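Local coordinates for L-serine ammonia-lyase (Rhizomucor miehei CAU432, PDB 5C3U), which belongs to the pyridoxal-phosphate dependent enzymes and holds pyridoxal-5'-phosphate in a pocket of its alpha/beta fold, at residues Q161-Q166 and D306-V311; I175-P178 and G183-N186; M190-A195 and V200-V205. All blocks are in the same frame, centred on the assembly; numbering follows the deposited sequence. Where two conformers were deposited one is given.

Contact 1. Residues Q161-Q166 and D306-V311; sequences QELKTQ and DVVVLV
L163 and V308 meet by their branches, and the two side chains run alongside each other, pointing opposite ways, as they close the space between helix and strand. Both methyls of L163 share one target: CD1 and CD2 each lie 4.0 Å from CG1 of V308, which therefore sits against the fork of the leucine. V308 can offer this methyl because CG1 stands anti to its backbone N (chi1 173°), while its partner CG2 lies beside that nitrogen. A second approach comes from L310, two residues further along the strand. Its CB does not head for the helix, yet the end of the side chain comes nearer to it, and CD2 lies 4.3 Å from CD1 of L163. No hydrogen bond crosses the interface; the backbones stay well apart, with the CA atoms of L163 and V308 separated by 8.8 Å, and buried aliphatic groups bridge the gap. Around these three residues, I175 of the adjacent strand 174-178 touches both leucines, and K41 of strand 37-42 flanks L163 while pairing with E162 in a salt bridge. Helix 150-166 thus packs on one face of the sheet, whereas V309 points to the other, against helix 280-290.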
loop_
_atom_site.group_PDB
_atom_site.type_symbol
_atom_site.label_atom_id
_atom_site.label_comp_id
_atom_site.label_asym_id
_atom_site.label_seq_id
_atom_site.Cartn_x
_atom_site.Cartn_y
_atom_site.Cartn_z
ATOM N N GLN A 161 3.273 -4.135 -15.182
ATOM C CA GLN A 161 3.607 -5.173 -16.153
ATOM C C GLN A 161 2.559 -6.288 -16.139
ATOM O O GLN A 161 2.105 -6.738 -17.198
ATOM C CB GLN A 161 5.011 -5.730 -15.884
ATOM N N GLU A 162 2.144 -6.703 -14.943
ATOM C CA GLU A 162 1.042 -7.653 -14.799
ATOM C C GLU A 162 -0.275 -7.105 -15.356
ATOM O O GLU A 162 -0.965 -7.791 -16.122
ATOM C CB GLU A 162 0.867 -8.066 -13.334
ATOM C CG GLU A 162 1.828 -9.146 -12.865
ATOM C CD GLU A 162 1.748 -9.418 -11.366
ATOM O OE1 GLU A 162 2.827 -9.608 -10.740
ATOM O OE2 GLU A 162 0.618 -9.456 -10.807
ATOM N N LEU A 163 -0.615 -5.872 -14.970
ATOM C CA LEU A 163 -1.864 -5.239 -15.390
ATOM C C LEU A 163 -1.996 -5.151 -16.907
ATOM O O LEU A 163 -3.084 -5.388 -17.448
ATOM C CB LEU A 163 -1.999 -3.840 -14.793
ATOM C CG LEU A 163 -2.398 -3.685 -13.327
ATOM C CD1 LEU A 163 -2.652 -2.194 -13.082
ATOM C CD2 LEU A 163 -3.636 -4.505 -12.995
ATOM N N LYS A 164 -0.889 -4.806 -17.569
ATOM C CA LYS A 164 -0.818 -4.693 -19.023
ATOM C C LYS A 164 -1.220 -5.997 -19.701
ATOM O O LYS A 164 -2.000 -5.988 -20.661
ATOM C CB LYS A 164 0.592 -4.288 -19.459
ATOM C CG LYS A 164 0.758 -4.142 -20.964
ATOM C CD LYS A 164 2.031 -3.402 -21.324
ATOM C CE LYS A 164 1.829 -2.677 -22.642
ATOM N NZ LYS A 164 3.051 -1.993 -23.132
ATOM N N THR A 165 -0.685 -7.107 -19.199
ATOM C CA THR A 165 -1.028 -8.423 -19.714
ATOM C C THR A 165 -2.492 -8.746 -19.430
ATOM O O THR A 165 -3.252 -9.099 -20.340
ATOM C CB THR A 165 -0.110 -9.507 -19.117
ATOM O OG1 THR A 165 1.236 -9.236 -19.509
ATOM C CG2 THR A 165 -0.494 -10.878 -19.627
ATOM N N GLN A 166 -2.887 -8.605 -18.167
ATOM C CA GLN A 166 -4.235 -8.959 -17.744
ATOM C C GLN A 166 -5.316 -8.145 -18.437
ATOM O O GLN A 166 -6.425 -8.639 -18.634
ATOM C CB GLN A 166 -4.361 -8.853 -16.225
ATOM C CG GLN A 166 -3.512 -9.886 -15.511
ATOM C CD GLN A 166 -3.486 -9.693 -14.007
ATOM O OE1 GLN A 166 -3.331 -8.574 -13.513
ATOM N NE2 GLN A 166 -3.594 -10.789 -13.276
ATOM N N ASP A 306 -12.594 1.064 -18.628
ATOM C CA ASP A 306 -12.131 0.219 -17.523
ATOM C C ASP A 306 -11.513 1.081 -16.417
ATOM O O ASP A 306 -10.774 2.026 -16.710
ATOM C CB ASP A 306 -11.061 -0.763 -18.025
ATOM C CG ASP A 306 -11.594 -1.787 -19.044
ATOM O OD1 ASP A 306 -10.774 -2.329 -19.822
ATOM O OD2 ASP A 306 -12.811 -2.075 -19.072
ATOM N N VAL A 307 -11.848 0.775 -15.159
ATOM C CA VAL A 307 -11.123 1.357 -14.027
ATOM C C VAL A 307 -10.533 0.221 -13.207
ATOM O O VAL A 307 -11.169 -0.820 -13.009
ATOM C CB VAL A 307 -11.979 2.319 -13.161
ATOM C CG1 VAL A 307 -13.132 1.596 -12.486
ATOM C CG2 VAL A 307 -11.113 3.026 -12.121
ATOM N N VAL A 308 -9.282 0.408 -12.768
ATOM C CA VAL A 308 -8.569 -0.618 -11.996
ATOM C C VAL A 308 -8.352 -0.092 -10.572
ATOM O O VAL A 308 -7.866 1.013 -10.395
ATOM C CB VAL A 308 -7.180 -0.951 -12.605
ATOM C CG1 VAL A 308 -6.394 -1.893 -11.692
ATOM C CG2 VAL A 308 -7.314 -1.582 -13.985
ATOM N N VAL A 309 -8.738 -0.874 -9.570
ATOM C CA VAL A 309 -8.515 -0.463 -8.171
ATOM C C VAL A 309 -7.434 -1.365 -7.618
ATOM O O VAL A 309 -7.582 -2.594 -7.671
ATOM C CB VAL A 309 -9.796 -0.608 -7.320
ATOM C CG1 VAL A 309 -9.554 -0.157 -5.876
ATOM C CG2 VAL A 309 -10.939 0.170 -7.950
ATOM N N LEU A 310 -6.361 -0.776 -7.072
ATOM C CA LEU A 310 -5.318 -1.591 -6.440
ATOM C C LEU A 310 -5.742 -1.924 -5.036
ATOM O O LEU A 310 -5.786 -1.045 -4.164
ATOM C CB LEU A 310 -3.950 -0.892 -6.452
ATOM C CG LEU A 310 -3.444 -0.323 -7.775
ATOM C CD1 LEU A 310 -2.051 0.276 -7.574
ATOM C CD2 LEU A 310 -3.422 -1.372 -8.886
ATOM N N VAL A 311 -6.081 -3.195 -4.817
ATOM C CA VAL A 311 -6.581 -3.619 -3.533
ATOM C C VAL A 311 -5.385 -4.120 -2.749
ATOM O O VAL A 311 -4.946 -5.269 -2.894
ATOM C CB VAL A 311 -7.673 -4.695 -3.657
ATOM C CG1 VAL A 311 -8.097 -5.190 -2.261
ATOM C CG2 VAL A 311 -8.867 -4.125 -4.412
#

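Contact 2. Residues I175-P178 and G183-N186; sequences IICP and GLLN. With PLP (pyridoxal-5'-phosphate), chain B.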
loop_
_atom_site.group_PDB
_atom_site.type_symbol
_atom_site.label_atom_id
_atom_site.label_comp_id
_atom_site.label_asym_id
_atom_site.label_seq_id
_atom_site.Cartn_x
_atom_site.Cartn_y
_atom_site.Cartn_z
ATOM N N ILE A 175 -6.317 4.265 -12.824
ATOM C CA ILE A 175 -5.844 3.337 -11.796
ATOM C C ILE A 175 -5.962 4.070 -10.473
ATOM O O ILE A 175 -5.469 5.178 -10.347
ATOM C CB ILE A 175 -4.384 2.898 -12.054
ATOM C CG1 ILE A 175 -4.323 2.111 -13.371
ATOM C CG2 ILE A 175 -3.863 2.039 -10.890
ATOM C CD1 ILE A 175 -2.920 1.773 -13.831
ATOM N N ILE A 176 -6.663 3.464 -9.508
ATOM C CA ILE A 176 -6.875 4.074 -8.204
ATOM C C ILE A 176 -5.892 3.455 -7.226
ATOM O O ILE A 176 -5.880 2.232 -7.054
ATOM C CB ILE A 176 -8.314 3.868 -7.683
ATOM C CG1 ILE A 176 -9.342 4.305 -8.743
ATOM C CG2 ILE A 176 -8.503 4.598 -6.354
ATOM C CD1 ILE A 176 -10.781 4.053 -8.332
ATOM N N CYS A 177 -5.084 4.313 -6.599
ATOM C CA CYS A 177 -3.895 3.871 -5.867
ATOM C C CYS A 177 -3.845 4.572 -4.491
ATOM O O CYS A 177 -3.736 5.796 -4.420
ATOM C CB CYS A 177 -2.637 4.171 -6.682
ATOM S SG CYS A 177 -1.069 3.744 -5.887
ATOM N N PRO A 178 -3.923 3.803 -3.407
ATOM C CA PRO A 178 -3.769 4.403 -2.061
ATOM C C PRO A 178 -2.362 4.975 -1.887
ATOM O O PRO A 178 -1.405 4.380 -2.410
ATOM C CB PRO A 178 -3.967 3.213 -1.092
ATOM C CG PRO A 178 -4.032 2.009 -1.943
ATOM C CD PRO A 178 -4.021 2.332 -3.387
ATOM N N GLY A 183 5.581 5.171 -2.089
ATOM C CA GLY A 183 6.347 4.094 -2.736
ATOM C C GLY A 183 5.580 3.383 -3.834
ATOM O O GLY A 183 6.088 3.166 -4.932
ATOM N N LEU A 184 4.350 2.987 -3.520
ATOM C CA LEU A 184 3.503 2.267 -4.480
ATOM C C LEU A 184 3.158 3.188 -5.637
ATOM O O LEU A 184 3.324 2.826 -6.807
ATOM C CB LEU A 184 2.241 1.746 -3.799
ATOM C CG LEU A 184 1.231 1.025 -4.681
ATOM C CD1 LEU A 184 1.836 -0.184 -5.392
ATOM C CD2 LEU A 184 0.031 0.627 -3.814
ATOM N N LEU A 185 2.725 4.390 -5.287
ATOM C CA LEU A 185 2.485 5.434 -6.262
ATOM C C LEU A 185 3.638 5.573 -7.268
ATOM O O LEU A 185 3.410 5.550 -8.480
ATOM C CB LEU A 185 2.207 6.764 -5.579
ATOM C CG LEU A 185 1.994 7.896 -6.589
ATOM C CD1 LEU A 185 0.769 7.604 -7.460
ATOM C CD2 LEU A 185 1.894 9.255 -5.920
ATOM N N ASN A 186 4.854 5.741 -6.757
ATOM C CA ASN A 186 6.048 5.867 -7.616
ATOM C C ASN A 186 6.231 4.668 -8.542
ATOM O O ASN A 186 6.520 4.833 -9.727
ATOM C CB ASN A 186 7.325 6.085 -6.771
ATOM C CG ASN A 186 7.291 7.370 -5.945
ATOM O OD1 ASN A 186 6.438 8.242 -6.143
ATOM N ND2 ASN A 186 8.221 7.484 -4.995
HETATM N N1 PLP B . -2.031 0.050 1.384
HETATM C C2 PLP B . -1.434 -0.879 2.151
HETATM C C2A PLP B . -2.213 -1.986 2.819
HETATM C C3 PLP B . 0.014 -0.805 2.356
HETATM O O3 PLP B . 0.652 -1.739 3.128
HETATM C C4 PLP B . 0.736 0.287 1.668
HETATM C C4A PLP B . 2.197 0.390 1.810
HETATM C C5 PLP B . -0.027 1.260 0.845
HETATM C C6 PLP B . -1.409 1.068 0.747
HETATM C C5A PLP B . 0.648 2.422 0.113
HETATM O O4P PLP B . 1.885 2.705 0.755
HETATM P P PLP B . 3.057 3.712 0.267
HETATM O O1P PLP B . 3.959 2.965 -0.652
HETATM O O2P PLP B . 2.413 4.968 -0.347
HETATM O O3P PLP B . 3.655 4.005 1.599
HETATM O O HOH W 1 1.514 4.996 -2.794
#
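C177 and P178 pack on L184 and L185 in a buried contact between the C-terminal end of strand 174-178 and the first turn of helix 183-194, beside the phosphate of pyridoxal-5'-phosphate. The thiol of C177 does most of the touching. With SG anti to the backbone N (chi1 178°), the sulfur reaches CG of L184 at 3.8 Å and also lies 3.9 Å from the backbone N of L185. The ring of P178 comes to the same methyl that the sulfur grazes, its CD 4.4 Å from CD2 of L184, and its CB lies 3.8 Å from C6 of the cofactor ring. Strand, glycine-rich turn and helix N-terminus together form the phosphate-binding element of this beta-alpha-beta unit: the backbone N of L184 donates to PLP O1P at 2.9 Å, with an N-H...O angle of 153°, and the backbone nitrogens of G180, G181 and G182 also bind the cofactor. Helix polarity would probably strengthen this hold on a negatively charged group. One water ties the three parties together. It accepts from L185 N at 2.8 Å, and gives one proton to P178 O at 3.0 Å and the other to PLP O2P at 2.6 Å. Further back, T312 and V51 touch the side chain of L184, and H156 of helix 150-166 closes on it as well.

Contact 3. Residues M190-A195 and V200-V205; sequences MGLQEA and VPVIAV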
loop_
_atom_site.group_PDB
_atom_site.type_symbol
_atom_site.label_atom_id
_atom_site.label_comp_id
_atom_site.label_asym_id
_atom_site.label_seq_id
_atom_site.Cartn_x
_atom_site.Cartn_y
_atom_site.Cartn_z
ATOM N N MET A 190 6.028 4.880 -12.588
ATOM C CA MET A 190 7.201 4.384 -13.319
ATOM C C MET A 190 6.877 3.195 -14.219
ATOM O O MET A 190 7.329 3.144 -15.365
ATOM C CB MET A 190 8.352 4.064 -12.366
ATOM C CG MET A 190 8.989 5.314 -11.788
ATOM S SD MET A 190 10.094 5.011 -10.389
ATOM C CE MET A 190 11.407 6.141 -10.847
ATOM N N GLY A 191 6.095 2.242 -13.700
ATOM C CA GLY A 191 5.571 1.139 -14.507
ATOM C C GLY A 191 4.761 1.590 -15.713
ATOM O O GLY A 191 4.890 1.015 -16.803
ATOM N N LEU A 192 3.933 2.620 -15.524
ATOM C CA LEU A 192 3.090 3.141 -16.611
ATOM C C LEU A 192 3.936 3.776 -17.718
ATOM O O LEU A 192 3.660 3.601 -18.909
ATOM C CB LEU A 192 2.058 4.145 -16.074
ATOM C CG LEU A 192 0.907 3.568 -15.231
ATOM C CD1 LEU A 192 0.081 4.705 -14.653
ATOM C CD2 LEU A 192 0.016 2.648 -16.040
ATOM N N GLN A 193 4.981 4.494 -17.330
ATOM C CA GLN A 193 5.921 5.043 -18.319
ATOM C C GLN A 193 6.662 3.943 -19.089
ATOM O O GLN A 193 6.779 4.011 -20.313
ATOM C CB GLN A 193 6.865 6.059 -17.668
ATOM C CG GLN A 193 6.111 7.262 -17.106
ATOM C CD GLN A 193 6.989 8.247 -16.354
ATOM O OE1 GLN A 193 8.147 7.961 -16.045
ATOM N NE2 GLN A 193 6.432 9.416 -16.044
ATOM N N GLU A 194 7.119 2.910 -18.384
ATOM C CA GLU A 194 7.757 1.752 -19.023
ATOM C C GLU A 194 6.835 0.968 -19.965
ATOM O O GLU A 194 7.299 0.436 -20.976
ATOM C CB GLU A 194 8.369 0.809 -17.971
ATOM N N ALA A 195 5.542 0.902 -19.633
ATOM C CA ALA A 195 4.527 0.200 -20.436
ATOM C C ALA A 195 4.007 1.018 -21.628
ATOM O O ALA A 195 3.166 0.538 -22.394
ATOM C CB ALA A 195 3.355 -0.199 -19.552
ATOM N N VAL A 200 -2.414 7.300 -18.852
ATOM C CA VAL A 200 -3.327 6.702 -17.863
ATOM C C VAL A 200 -3.271 7.503 -16.552
ATOM O O VAL A 200 -2.212 7.584 -15.925
ATOM C CB VAL A 200 -2.987 5.207 -17.630
ATOM C CG1 VAL A 200 -3.807 4.614 -16.493
ATOM C CG2 VAL A 200 -3.192 4.397 -18.902
ATOM N N PRO A 201 -4.393 8.131 -16.150
ATOM C CA PRO A 201 -4.440 8.878 -14.886
ATOM C C PRO A 201 -4.321 7.935 -13.702
ATOM O O PRO A 201 -4.854 6.826 -13.745
ATOM C CB PRO A 201 -5.848 9.496 -14.862
ATOM C CG PRO A 201 -6.426 9.276 -16.222
ATOM C CD PRO A 201 -5.695 8.125 -16.841
ATOM N N VAL A 202 -3.603 8.369 -12.678
ATOM C CA VAL A 202 -3.572 7.647 -11.419
ATOM C C VAL A 202 -4.318 8.521 -10.419
ATOM O O VAL A 202 -4.009 9.704 -10.265
ATOM C CB VAL A 202 -2.128 7.357 -10.931
ATOM C CG1 VAL A 202 -2.159 6.627 -9.599
ATOM C CG2 VAL A 202 -1.358 6.551 -11.969
ATOM N N ILE A 203 -5.341 7.954 -9.779
ATOM C CA ILE A 203 -6.016 8.654 -8.728
ATOM C C ILE A 203 -5.332 8.223 -7.442
ATOM O O ILE A 203 -5.376 7.039 -7.058
ATOM C CB ILE A 203 -7.535 8.388 -8.764
ATOM C CG1 ILE A 203 -8.055 8.873 -10.115
ATOM C CG2 ILE A 203 -8.237 9.127 -7.630
ATOM C CD1 ILE A 203 -9.230 8.093 -10.632
ATOM N N ALA A 204 -4.681 9.195 -6.807
ATOM C CA ALA A 204 -3.858 8.962 -5.621
ATOM C C ALA A 204 -4.710 9.256 -4.401
ATOM O O ALA A 204 -4.971 10.407 -4.103
ATOM C CB ALA A 204 -2.625 9.866 -5.640
ATOM N N VAL A 205 -5.110 8.217 -3.658
ATOM C CA VAL A 205 -6.090 8.402 -2.592
ATOM C C VAL A 205 -5.460 8.353 -1.194
ATOM O O VAL A 205 -4.656 7.486 -0.903
ATOM C CB VAL A 205 -7.275 7.404 -2.709
ATOM C CG1 VAL A 205 -6.779 5.966 -2.802
ATOM C CG2 VAL A 205 -8.238 7.566 -1.536
#
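L192 sends CD1 against V202, where it comes within 3.6 Å of CG2; this is the closest approach between 190-195 and 200-205. The leucine and the valine lie at a slant to each other, and a single methyl from each makes this approach. The same CD1 lies 3.9 Å from the carbonyl O of V200, and the second branch of the leucine, CD2, rests 4.3 Å from CB of that valine. L192 CG lies anti to its own carbonyl carbon (chi1 -71°), an arrangement that carries the fork off the helix and across to the incoming chain. In the next shell I175 touches both L192 and V200, while V202 leans on C177, so strand 174-178, alongside in the sheet, shares in the surface on which L192 rests. V160 of helix 150-166 and the loop residues W197 and H251 close round L192, and H251 NE2 is also hydrogen-bonded to V200 O. The helix is regular up to its end, where A195 N bonds to G191 O at 2.9 Å, and the strand is held by backbone bonds from I203 to I175 and C177. Helix, short connection and returning parallel strand make up the second half of a beta-alpha-beta crossover, in which the helix packs on the sheet it links.

Overall arrangement
All three contacts lean on one parallel part of a sheet, in which strand 174-178 of contact 2 lies between strand 306-311 of contact 1 and strand 202-207 of contact 3. Backbone bonds join them: V308 O to I176 N at 2.9 Å, and C177 N to I203 O at 2.8 Å. Contacts 2 and 3 share helix 183-194, using its beginning and its end, with centres about 8 Å apart. Contact 1 lies about 11 Å from contact 3, centre to centre, and a probable hydrogen bond of 2.6 Å from K164 NZ to A195 O ties helix 150-166 to the turn that follows helix 183-194. Contact 2 alone holds the phosphate directly; the side chain of L310 stays about 8 Å from pyridoxal-5'-phosphate and that of V202 about 10 Å.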